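Pentatricopeptide repeat-containing protein 10, chloroplastic (Zea mays, PDB 4M59) binds two similar intergenic chloroplast RNA sites, near atpH and psaJ, through pentatricopeptide repeats and acts there as a barrier to RNA decay. Local coordinates at residues 577-582 / 610-615; 84-89 / 112-117. The protein carries 4 engineered substitutions. All coordinates share one frame; numbering follows the deposited sequence.

Contact 1 (577-582 / 610-615). With nucleotides of chain C.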
loop_
_atom_site.group_PDB
_atom_site.type_symbol
_atom_site.label_atom_id
_atom_site.label_comp_id
_atom_site.label_asym_id
_atom_site.label_seq_id
_atom_site.Cartn_x
_atom_site.Cartn_y
_atom_site.Cartn_z
ATOM N N SER A 577 6.337 -35.923 -18.595
ATOM C CA SER A 577 7.363 -36.576 -19.391
ATOM C C SER A 577 7.505 -35.969 -20.773
ATOM O O SER A 577 7.874 -36.634 -21.729
ATOM C CB SER A 577 7.109 -38.076 -19.471
ATOM O OG SER A 577 6.819 -38.606 -18.194
ATOM N N GLU A 578 7.201 -34.686 -20.873
ATOM C CA GLU A 578 7.473 -33.955 -22.079
ATOM C C GLU A 578 8.459 -32.898 -21.702
ATOM O O GLU A 578 8.114 -31.749 -21.523
ATOM C CB GLU A 578 6.211 -33.317 -22.611
ATOM C CG GLU A 578 5.138 -34.309 -22.937
ATOM C CD GLU A 578 5.324 -34.930 -24.286
ATOM O OE1 GLU A 578 6.361 -34.672 -24.918
ATOM O OE2 GLU A 578 4.432 -35.677 -24.718
ATOM N N SER A 579 9.707 -33.299 -21.560
ATOM C CA SER A 579 10.705 -32.409 -21.040
ATOM C C SER A 579 11.312 -31.581 -22.144
ATOM O O SER A 579 12.088 -30.676 -21.891
ATOM C CB SER A 579 11.784 -33.219 -20.349
ATOM O OG SER A 579 11.213 -34.300 -19.644
ATOM N N TRP A 580 10.967 -31.898 -23.373
ATOM C CA TRP A 580 11.469 -31.126 -24.483
ATOM C C TRP A 580 10.717 -29.825 -24.562
ATOM O O TRP A 580 11.284 -28.777 -24.849
ATOM C CB TRP A 580 11.308 -31.904 -25.760
ATOM C CG TRP A 580 12.208 -33.060 -25.808
ATOM C CD1 TRP A 580 11.931 -34.333 -25.426
ATOM C CD2 TRP A 580 13.562 -33.059 -26.252
ATOM N NE1 TRP A 580 13.027 -35.132 -25.614
ATOM C CE2 TRP A 580 14.044 -34.369 -26.123
ATOM C CE3 TRP A 580 14.414 -32.076 -26.760
ATOM C CZ2 TRP A 580 15.337 -34.721 -26.481
ATOM C CZ3 TRP A 580 15.694 -32.428 -27.112
ATOM C CH2 TRP A 580 16.145 -33.738 -26.968
ATOM N N GLU A 581 9.425 -29.904 -24.295
ATOM C CA GLU A 581 8.583 -28.734 -24.269
ATOM C C GLU A 581 9.000 -27.877 -23.096
ATOM O O GLU A 581 8.750 -26.679 -23.068
ATOM C CB GLU A 581 7.126 -29.137 -24.130
ATOM C CG GLU A 581 6.154 -28.009 -24.323
ATOM C CD GLU A 581 5.887 -27.736 -25.771
ATOM O OE1 GLU A 581 6.208 -28.600 -26.600
ATOM O OE2 GLU A 581 5.350 -26.656 -26.086
ATOM N N ALA A 582 9.654 -28.491 -22.123
ATOM C CA ALA A 582 10.069 -27.762 -20.949
ATOM C C ALA A 582 11.218 -26.837 -21.281
ATOM O O ALA A 582 11.362 -25.784 -20.677
ATOM C CB ALA A 582 10.457 -28.711 -19.861
ATOM N N CYS A 610 16.519 -36.162 -17.090
ATOM C CA CYS A 610 16.960 -37.197 -16.171
ATOM C C CYS A 610 15.834 -38.072 -15.619
ATOM O O CYS A 610 16.065 -39.212 -15.232
ATOM C CB CYS A 610 17.737 -36.566 -15.025
ATOM S SG CYS A 610 19.278 -35.854 -15.526
ATOM N N LYS A 611 14.621 -37.549 -15.582
ATOM C CA LYS A 611 13.500 -38.343 -15.118
ATOM C C LYS A 611 13.047 -39.331 -16.179
ATOM O O LYS A 611 12.571 -40.409 -15.861
ATOM C CB LYS A 611 12.332 -37.457 -14.703
ATOM N N GLN A 612 13.199 -38.967 -17.443
ATOM C CA GLN A 612 12.820 -39.865 -18.524
ATOM C C GLN A 612 14.033 -40.333 -19.301
ATOM O O GLN A 612 13.921 -41.096 -20.259
ATOM C CB GLN A 612 11.821 -39.192 -19.451
ATOM C CG GLN A 612 12.303 -37.910 -20.073
ATOM C CD GLN A 612 11.206 -37.207 -20.821
ATOM O OE1 GLN A 612 10.039 -37.497 -20.620
ATOM N NE2 GLN A 612 11.573 -36.286 -21.696
ATOM N N GLY A 613 15.200 -39.875 -18.878
ATOM C CA GLY A 613 16.436 -40.300 -19.487
ATOM C C GLY A 613 17.042 -39.212 -20.333
ATOM O O GLY A 613 16.797 -38.033 -20.108
ATOM N N LEU A 614 17.825 -39.608 -21.327
ATOM C CA LEU A 614 18.522 -38.667 -22.167
ATOM C C LEU A 614 19.317 -37.736 -21.284
ATOM O O LEU A 614 19.055 -36.544 -21.225
ATOM C CB LEU A 614 17.536 -37.870 -23.008
ATOM C CG LEU A 614 16.461 -38.689 -23.705
ATOM C CD1 LEU A 614 15.131 -38.491 -23.023
ATOM C CD2 LEU A 614 16.379 -38.306 -25.164
ATOM N N VAL A 615 20.282 -38.295 -20.574
ATOM C CA VAL A 615 21.077 -37.499 -19.685
ATOM C C VAL A 615 22.161 -36.793 -20.464
ATOM O O VAL A 615 22.757 -35.845 -19.983
ATOM C CB VAL A 615 21.692 -38.341 -18.594
ATOM C CG1 VAL A 615 21.892 -37.499 -17.366
ATOM C CG2 VAL A 615 20.776 -39.478 -18.267
ATOM P P C C 18 15.698 -36.685 -6.925
ATOM O OP1 C C 18 14.284 -37.123 -6.811
ATOM O OP2 C C 18 16.785 -37.590 -6.485
ATOM O "O5'" C C 18 15.978 -36.270 -8.437
ATOM C "C5'" C C 18 15.332 -36.959 -9.521
ATOM C "C4'" C C 18 16.282 -37.952 -10.147
ATOM O "O4'" C C 18 16.603 -38.984 -9.176
ATOM C "C3'" C C 18 15.744 -38.694 -11.363
ATOM O "O3'" C C 18 16.038 -37.978 -12.555
ATOM C "C2'" C C 18 16.513 -40.008 -11.312
ATOM O "O2'" C C 18 17.805 -39.922 -11.874
ATOM C "C1'" C C 18 16.601 -40.253 -9.806
ATOM N N1 C C 18 15.474 -41.035 -9.273
ATOM C C2 C C 18 15.586 -42.426 -9.225
ATOM O O2 C C 18 16.629 -42.957 -9.630
ATOM N N3 C C 18 14.555 -43.155 -8.737
ATOM C C4 C C 18 13.449 -42.544 -8.311
ATOM N N4 C C 18 12.457 -43.302 -7.839
ATOM C C5 C C 18 13.308 -41.126 -8.351
ATOM C C6 C C 18 14.336 -40.417 -8.836
#
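Q612 reaches from helix 599-612 to S577 and S579, while W580 and L614 meet beside it. These are neighbouring helix-turn-helix units of the pentatricopeptide superhelix: 577-582 belongs to the predicted PPR 15, 610-615 to the predicted PPR 16. In the first turn S577, with positive phi, is the C-prime residue of a Schellman motif that closes helix 563-575. Q612 contributes the largest share of the buried surface. Its CG sits between the backbone N and the carbonyl carbon (chi1 58°), and beyond it the chain runs extended, which carries the amide across to the other turn. There the amide lies against S577 and S579; it is probably turned over in the model. Q612 CG passes 3.8 Å from S579 OG, a hydroxyl hydrogen-bonded to G608 O, in the same helix as Q612. Alongside, L614 CD2 comes up to the edge of the W580 indole, near its plane, 4.0 Å from CZ2, the two side chains crossing at about a right angle. W580 also meets the F609 ring and lies on E617 and R620 of helix 615-627. At the backbone angles of G613 (phi 107°, psi -154°) a CB would be jammed against the carbonyl O of Q612. Next to the RNA, C610 CB lies 3.3 Å from O3' of cytidine 18 of chain C.

Contact 2 (84-89 / 112-117). With nucleotides of chain D.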
loop_
_atom_site.group_PDB
_atom_site.type_symbol
_atom_site.label_atom_id
_atom_site.label_comp_id
_atom_site.label_asym_id
_atom_site.label_seq_id
_atom_site.Cartn_x
_atom_site.Cartn_y
_atom_site.Cartn_z
ATOM N N GLY A 84 -20.708 18.680 -9.154
ATOM C CA GLY A 84 -19.533 18.004 -9.661
ATOM C C GLY A 84 -19.806 16.895 -10.639
ATOM O O GLY A 84 -19.036 15.954 -10.751
ATOM N N GLN A 85 -20.892 17.015 -11.379
ATOM C CA GLN A 85 -21.312 15.935 -12.240
ATOM C C GLN A 85 -20.978 16.148 -13.686
ATOM O O GLN A 85 -21.845 16.330 -14.511
ATOM C CB GLN A 85 -22.795 15.701 -12.078
ATOM C CG GLN A 85 -23.129 15.114 -10.759
ATOM C CD GLN A 85 -22.471 13.794 -10.582
ATOM O OE1 GLN A 85 -22.320 13.041 -11.533
ATOM N NE2 GLN A 85 -22.055 13.500 -9.370
ATOM N N HIS A 86 -19.702 16.075 -13.986
ATOM C CA HIS A 86 -19.214 16.421 -15.296
ATOM C C HIS A 86 -19.652 15.483 -16.405
ATOM O O HIS A 86 -19.841 15.910 -17.522
ATOM C CB HIS A 86 -17.694 16.520 -15.251
ATOM C CG HIS A 86 -17.178 17.284 -14.078
ATOM N ND1 HIS A 86 -17.331 18.641 -13.952
ATOM C CD2 HIS A 86 -16.510 16.874 -12.980
ATOM C CE1 HIS A 86 -16.778 19.040 -12.822
ATOM N NE2 HIS A 86 -16.273 17.987 -12.212
ATOM N N ASP A 87 -19.798 14.202 -16.114
ATOM C CA ASP A 87 -20.137 13.255 -17.162
ATOM C C ASP A 87 -21.531 13.517 -17.638
ATOM O O ASP A 87 -21.862 13.292 -18.787
ATOM C CB ASP A 87 -20.042 11.820 -16.659
ATOM C CG ASP A 87 -20.532 10.814 -17.673
ATOM O OD1 ASP A 87 -19.811 10.546 -18.646
ATOM O OD2 ASP A 87 -21.635 10.283 -17.496
ATOM N N ALA A 88 -22.350 14.006 -16.733
ATOM C CA ALA A 88 -23.749 14.177 -17.007
ATOM C C ALA A 88 -23.953 15.355 -17.923
ATOM O O ALA A 88 -24.895 15.397 -18.691
ATOM C CB ALA A 88 -24.476 14.380 -15.727
ATOM N N VAL A 89 -23.051 16.314 -17.840
ATOM C CA VAL A 89 -23.113 17.494 -18.674
ATOM C C VAL A 89 -22.582 17.201 -20.065
ATOM O O VAL A 89 -23.043 17.765 -21.040
ATOM C CB VAL A 89 -22.324 18.646 -18.058
ATOM C CG1 VAL A 89 -22.555 19.902 -18.825
ATOM C CG2 VAL A 89 -22.726 18.845 -16.625
ATOM N N VAL A 112 -19.669 23.557 -19.462
ATOM C CA VAL A 112 -19.599 22.391 -20.315
ATOM C C VAL A 112 -18.195 22.201 -20.810
ATOM O O VAL A 112 -17.698 21.096 -20.904
ATOM C CB VAL A 112 -20.533 22.573 -21.500
ATOM C CG1 VAL A 112 -20.399 21.441 -22.469
ATOM C CG2 VAL A 112 -21.939 22.676 -21.016
ATOM N N LEU A 113 -17.554 23.306 -21.136
ATOM C CA LEU A 113 -16.189 23.290 -21.603
ATOM C C LEU A 113 -15.297 22.659 -20.578
ATOM O O LEU A 113 -14.427 21.876 -20.903
ATOM C CB LEU A 113 -15.724 24.713 -21.844
ATOM C CG LEU A 113 -16.028 25.275 -23.216
ATOM C CD1 LEU A 113 -15.594 26.690 -23.268
ATOM C CD2 LEU A 113 -15.278 24.484 -24.220
ATOM N N HIS A 114 -15.522 23.010 -19.332
ATOM C CA HIS A 114 -14.729 22.464 -18.273
ATOM C C HIS A 114 -15.036 21.003 -18.129
ATOM O O HIS A 114 -14.179 20.218 -17.784
ATOM C CB HIS A 114 -15.034 23.171 -16.976
ATOM C CG HIS A 114 -14.384 22.547 -15.794
ATOM N ND1 HIS A 114 -15.090 22.126 -14.694
ATOM C CD2 HIS A 114 -13.085 22.263 -15.546
ATOM C CE1 HIS A 114 -14.258 21.611 -13.814
ATOM N NE2 HIS A 114 -13.035 21.684 -14.304
ATOM N N ALA A 115 -16.280 20.645 -18.406
ATOM C CA ALA A 115 -16.695 19.263 -18.320
ATOM C C ALA A 115 -16.068 18.447 -19.423
ATOM O O ALA A 115 -15.752 17.286 -19.241
ATOM C CB ALA A 115 -18.190 19.172 -18.398
ATOM N N LEU A 116 -15.886 19.065 -20.577
ATOM C CA LEU A 116 -15.244 18.405 -21.689
ATOM C C LEU A 116 -13.763 18.310 -21.458
ATOM O O LEU A 116 -13.093 17.454 -22.011
ATOM C CB LEU A 116 -15.490 19.178 -22.966
ATOM C CG LEU A 116 -16.900 19.145 -23.510
ATOM C CD1 LEU A 116 -16.951 19.990 -24.734
ATOM C CD2 LEU A 116 -17.204 17.737 -23.847
ATOM N N SER A 117 -13.249 19.209 -20.645
ATOM C CA SER A 117 -11.837 19.263 -20.380
ATOM C C SER A 117 -11.474 18.186 -19.394
ATOM O O SER A 117 -10.375 17.664 -19.410
ATOM C CB SER A 117 -11.471 20.634 -19.824
ATOM O OG SER A 117 -10.077 20.816 -19.768
ATOM P P U D 2 -14.966 25.080 -10.875
ATOM O OP1 U D 2 -14.574 23.672 -10.604
ATOM O OP2 U D 2 -15.060 26.041 -9.751
ATOM O "O5'" U D 2 -13.942 25.664 -11.948
ATOM C "C5'" U D 2 -13.768 25.040 -13.212
ATOM C "C4'" U D 2 -12.597 25.632 -13.954
ATOM O "O4'" U D 2 -12.814 27.048 -14.167
ATOM C "C3'" U D 2 -11.262 25.567 -13.225
ATOM O "O3'" U D 2 -10.636 24.302 -13.362
ATOM C "C2'" U D 2 -10.479 26.725 -13.837
ATOM O "O2'" U D 2 -9.917 26.351 -15.086
ATOM C "C1'" U D 2 -11.589 27.748 -14.090
ATOM N N1 U D 2 -11.694 28.764 -13.015
ATOM C C2 U D 2 -11.066 29.984 -13.199
ATOM O O2 U D 2 -10.427 30.261 -14.199
ATOM N N3 U D 2 -11.207 30.884 -12.167
ATOM C C4 U D 2 -11.902 30.688 -10.995
ATOM O O4 U D 2 -11.944 31.585 -10.154
ATOM C C5 U D 2 -12.523 29.407 -10.876
ATOM C C6 U D 2 -12.406 28.514 -11.864
#
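H86 and H114 meet at their CE1 atoms, 3.7 Å apart, with the two imidazole planes nearly perpendicular (88°) and the ring centroids 5.2 Å from each other. One turn along, V89 CG1 packs on V112 CG2 at 3.6 Å. Between these pairs sits A115, whose CB is 3.8 Å from H86 O and 4.2 Å from V89 CB, consistent with the close approach of the backbones, 4.9 Å between the CA atoms of H86 and A115. With CG of H114 opposite its backbone N (chi1 172°), the ring is carried toward the RNA, and C5' of uridine U2 of chain D lies 3.4 Å above its plane, over the centre. Without the imidazole, as with an alanine here, C5' of U2 would probably lose the ring beneath it and a gap would open beside H86 CE1. The interface joins consecutive pentatricopeptide units, predicted PPR 1 and PPR 2: helix 86-95 packs against helix 106-117 of the next. G84, the C-prime residue of the Schellman motif ending helix 70-82, places its carbonyl carbon above one face of the H86 ring, offset toward its rim. Farther out, D87 hydrogen-bonds to S402 and T404 of the second subunit.

Overall arrangement
Contact 2 and contact 1 join successive repeats in the N-terminal and C-terminal parts, respectively, of the same superhelical chain; their centres are 62 Å apart, the nearest atoms about 46 Å, and they do not touch. In sequence contact 2 comes wholly before contact 1. Each borders RNA, but different strands: 112-117 meets U2 of chain D, whereas 610-615 meets cytidine 18 of chain C. The settings differ too. Contact 2 is buried, and both of its segments also touch the second subunit, whereas contact 1 lies at the surface and no other protein chain of the assembly touches it. The centre of contact 1 is 40 Å from that of the chain, against 30 Å for contact 2.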